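Local coordinates for protein putative oxidoreductase with NAD(P)-binding Rossmann-fold domain (Clostridium difficile, PDB 3UUW) that is a putative oxidoreductase of the Gfo/Idh/MocA family, probably binding a nicotinamide dinucleotide cofactor through its Rossmann-fold domain, at residues A[84-88]-A[112-118]. Sequence-based numbering, arbitrary orientation.
Sequences KILLN and LSTKKNL
With CG anti to its carbonyl carbon (chi1 -66°), Leu87 spreads its two methyls against the helix opposite, while Leu112, whose CG is anti to its backbone N (chi1 -179°), is sent across toward 84-88. This puts CD2 of Leu112 3.8 Å from CB of Leu87. The Leu112 side chain also crosses that of Asn88 at about a right angle, with CD1 3.7 Å from Asn88 OD1 and CD2 beside Asn88 ND2 and Lys84 O. Both methyls of Leu87, CD1 and CD2, face Ser113 CB, each at 4.0 Å. A small residue suits this spot, where the CA atoms of Leu87 and Ser113 approach to 6.2 Å; the serine hydroxyl can be buried because it bonds back to the carbonyl of Ile110 in its own helix. Leu118 slides past Leu87 in the opposite direction, its CD1 3.9 Å from Leu87 CD2. Helices 79-88 and 103-116 are successive crossover helices of the parallel Rossmann sheet, separated in sequence by strand 92-95, and their segments run nearly parallel, at 8°. Leu87 and Leu118 extend this apolar layer to strand 92-95, touching Val93 and His92 respectively. A Schellman motif ends the second helix; asparagine, the non-glycine residue that most readily takes up positive phi, suits position 117, where the chain turns so that Leu118 comes back toward Leu87. At the exposed margin the contact becomes polar. One water joins Asn88 OD1, at 2.9 Å, to Lys115 NZ; a second donates to both O and OD1 of Asn88 and accepts from Lys116 NZ. Lys116, bent at chi2 and chi3, curls its aliphatic chain over the C-terminal end of 84-88, placing CE 3.4 Å from Leu87 O. Its NZ, 4.1 Å from Asn88 O, would probably complement the partial negative charge of that helix end.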
ATOM      1  N   LYS A  84       2.586  40.185  25.958  0.60 20.30           N
ATOM      2  CA  LYS A  84       3.062  41.502  26.324  0.60 21.45           C
ATOM      3  C   LYS A  84       3.545  41.471  27.785  0.60 21.31           C
ATOM      4  O   LYS A  84       4.630  41.944  28.085  0.60 20.82           O
ATOM      5  CB  LYS A  84       1.967  42.542  26.068  0.60 22.47           C
ATOM      6  CG  LYS A  84       2.362  43.983  26.245  0.60 25.85           C
ATOM      7  CD  LYS A  84       1.426  44.911  25.427  0.60 26.53           C
ATOM      8  CE  LYS A  84      -0.062  44.491  25.504  0.60 30.89           C
ATOM      9  NZ  LYS A  84      -1.016  45.522  24.966  0.60 32.94           N
ATOM     10  N   ILE A  85       2.756  40.870  28.676  1.00 21.68           N
ATOM     11  CA  ILE A  85       3.150  40.713  30.090  1.00 21.32           C
ATOM     12  C   ILE A  85       4.466  39.924  30.243  1.00 20.78           C
ATOM     13  O   ILE A  85       5.385  40.339  30.961  1.00 22.24           O
ATOM     14  CB  ILE A  85       2.044  40.001  30.883  1.00 22.32           C
ATOM     15  CG1 ILE A  85       0.816  40.913  31.015  1.00 25.55           C
ATOM     16  CG2 ILE A  85       2.554  39.550  32.258  1.00 21.31           C
ATOM     17  CD1 ILE A  85      -0.422  40.201  31.525  1.00 30.57           C
ATOM     18  N   LEU A  86       4.562  38.802  29.535  1.00 20.02           N
ATOM     19  CA  LEU A  86       5.713  37.912  29.647  1.00 18.61           C
ATOM     20  C   LEU A  86       7.010  38.546  29.167  1.00 18.41           C
ATOM     21  O   LEU A  86       8.022  38.489  29.844  1.00 18.15           O
ATOM     22  CB  LEU A  86       5.446  36.610  28.869  1.00 17.71           C
ATOM     23  CG  LEU A  86       4.315  35.728  29.415  1.00 19.14           C
ATOM     24  CD1 LEU A  86       4.089  34.468  28.527  1.00 20.71           C
ATOM     25  CD2 LEU A  86       4.625  35.326  30.856  1.00 20.01           C
ATOM     26  N   LEU A  87       6.954  39.170  27.997  1.00 18.70           N
ATOM     27  CA  LEU A  87       8.122  39.830  27.445  1.00 18.92           C
ATOM     28  C   LEU A  87       8.563  40.966  28.371  1.00 19.23           C
ATOM     29  O   LEU A  87       9.748  41.167  28.598  1.00 19.71           O
ATOM     30  CB  LEU A  87       7.841  40.329  26.019  1.00 18.20           C
ATOM     31  CG  LEU A  87       7.590  39.258  24.962  1.00 18.82           C
ATOM     32  CD1 LEU A  87       7.158  39.897  23.638  1.00 20.22           C
ATOM     33  CD2 LEU A  87       8.814  38.364  24.778  1.00 19.55           C
ATOM     34  N   ASN A  88       7.615  41.681  28.956  1.00 21.48           N
ATOM     35  CA  ASN A  88       7.974  42.770  29.848  1.00 24.26           C
ATOM     36  C   ASN A  88       8.563  42.286  31.176  1.00 24.82           C
ATOM     37  O   ASN A  88       9.288  43.038  31.837  1.00 26.15           O
ATOM     38  CB  ASN A  88       6.806  43.735  30.035  1.00 25.45           C
ATOM     39  CG  ASN A  88       6.695  44.710  28.886  1.00 27.88           C
ATOM     40  OD1 ASN A  88       7.701  45.255  28.439  1.00 30.56           O
ATOM     41  ND2 ASN A  88       5.486  44.948  28.414  1.00 31.23           N
ATOM     42  N   LEU A 112       8.755  44.214  20.544  1.00 16.42           N
ATOM     43  CA  LEU A 112       8.970  44.165  22.001  1.00 17.95           C
ATOM     44  C   LEU A 112      10.007  43.087  22.349  1.00 17.43           C
ATOM     45  O   LEU A 112      10.952  43.344  23.114  1.00 18.16           O
ATOM     46  CB  LEU A 112       7.653  43.935  22.746  1.00 18.64           C
ATOM     47  CG  LEU A 112       7.729  43.888  24.270  1.00 22.68           C
ATOM     48  CD1 LEU A 112       8.367  45.149  24.837  1.00 26.65           C
ATOM     49  CD2 LEU A 112       6.324  43.668  24.870  1.00 26.55           C
ATOM     50  N   SER A 113       9.900  41.919  21.728  1.00 16.20           N
ATOM     51  CA  SER A 113      10.844  40.829  22.000  1.00 16.22           C
ATOM     52  C   SER A 113      12.277  41.225  21.606  1.00 17.76           C
ATOM     53  O   SER A 113      13.225  41.002  22.346  1.00 18.01           O
ATOM     54  CB  SER A 113      10.397  39.536  21.297  1.00 16.55           C
ATOM     55  OG  SER A 113      10.704  39.538  19.895  1.00 17.63           O
ATOM     56  N   THR A 114      12.440  41.871  20.460  1.00 18.10           N
ATOM     57  CA  THR A 114      13.780  42.240  20.022  1.00 21.04           C
ATOM     58  C   THR A 114      14.383  43.355  20.925  1.00 22.13           C
ATOM     59  O   THR A 114      15.576  43.322  21.246  1.00 23.81           O
ATOM     60  CB  THR A 114      13.791  42.598  18.522  1.00 21.75           C
ATOM     61  OG1 THR A 114      12.941  43.703  18.286  1.00 28.84           O
ATOM     62  CG2 THR A 114      13.354  41.443  17.688  1.00 24.11           C
ATOM     63  N   LYS A 115      13.553  44.297  21.373  1.00 21.21           N
ATOM     64  CA  LYS A 115      14.000  45.323  22.302  1.00 23.53           C
ATOM     65  C   LYS A 115      14.536  44.688  23.591  1.00 23.74           C
ATOM     66  O   LYS A 115      15.560  45.138  24.135  1.00 24.85           O
ATOM     67  CB  LYS A 115      12.833  46.246  22.652  1.00 24.18           C
ATOM     68  CG  LYS A 115      13.130  47.286  23.718  1.00 30.65           C
ATOM     69  CD  LYS A 115      11.820  47.854  24.249  1.00 35.96           C
ATOM     70  CE  LYS A 115      12.033  48.785  25.425  1.00 42.09           C
ATOM     71  NZ  LYS A 115      10.722  49.168  26.029  1.00 45.03           N
ATOM     72  N   LYS A 116      13.864  43.626  24.055  1.00 22.58           N
ATOM     73  CA  LYS A 116      14.225  42.960  25.312  1.00 24.31           C
ATOM     74  C   LYS A 116      15.301  41.883  25.132  1.00 25.26           C
ATOM     75  O   LYS A 116      15.732  41.263  26.106  1.00 27.58           O
ATOM     76  CB  LYS A 116      12.963  42.348  25.956  1.00 24.52           C
ATOM     77  CG  LYS A 116      11.862  43.347  26.334  1.00 28.99           C
ATOM     78  CD  LYS A 116      12.228  44.216  27.504  1.00 33.37           C
ATOM     79  CE  LYS A 116      12.232  43.445  28.817  1.00 35.84           C
ATOM     80  NZ  LYS A 116      12.730  44.308  29.923  1.00 39.28           N
ATOM     81  N   ASN A 117      15.741  41.677  23.892  1.00 23.47           N
ATOM     82  CA  ASN A 117      16.681  40.622  23.537  1.00 24.56           C
ATOM     83  C   ASN A 117      16.148  39.250  23.952  1.00 22.89           C
ATOM     84  O   ASN A 117      16.852  38.432  24.575  1.00 22.58           O
ATOM     85  CB  ASN A 117      18.065  40.876  24.124  1.00 26.88           C
ATOM     86  CG  ASN A 117      19.132  40.676  23.096  1.00 33.78           C
ATOM     87  OD1 ASN A 117      19.635  39.568  22.911  1.00 41.39           O
ATOM     88  ND2 ASN A 117      19.427  41.744  22.341  1.00 37.99           N
ATOM     89  N   LEU A 118      14.891  39.005  23.589  1.00 19.44           N
ATOM     90  CA  LEU A 118      14.220  37.754  23.908  1.00 18.99           C
ATOM     91  C   LEU A 118      13.719  37.068  22.641  1.00 18.49           C
ATOM     92  O   LEU A 118      13.408  37.727  21.645  1.00 18.93           O
ATOM     93  CB  LEU A 118      13.026  38.028  24.816  1.00 18.39           C
ATOM     94  CG  LEU A 118      13.359  38.627  26.172  1.00 20.60           C
ATOM     95  CD1 LEU A 118      12.064  39.077  26.865  1.00 21.73           C
ATOM     96  CD2 LEU A 118      14.139  37.638  27.048  1.00 24.51           C
TER
HETATM   97  O   HOH W   1       9.158  47.570  27.522  1.00 36.15           O
HETATM   98  O   HOH W   2       9.917  45.742  30.504  1.00 39.24           O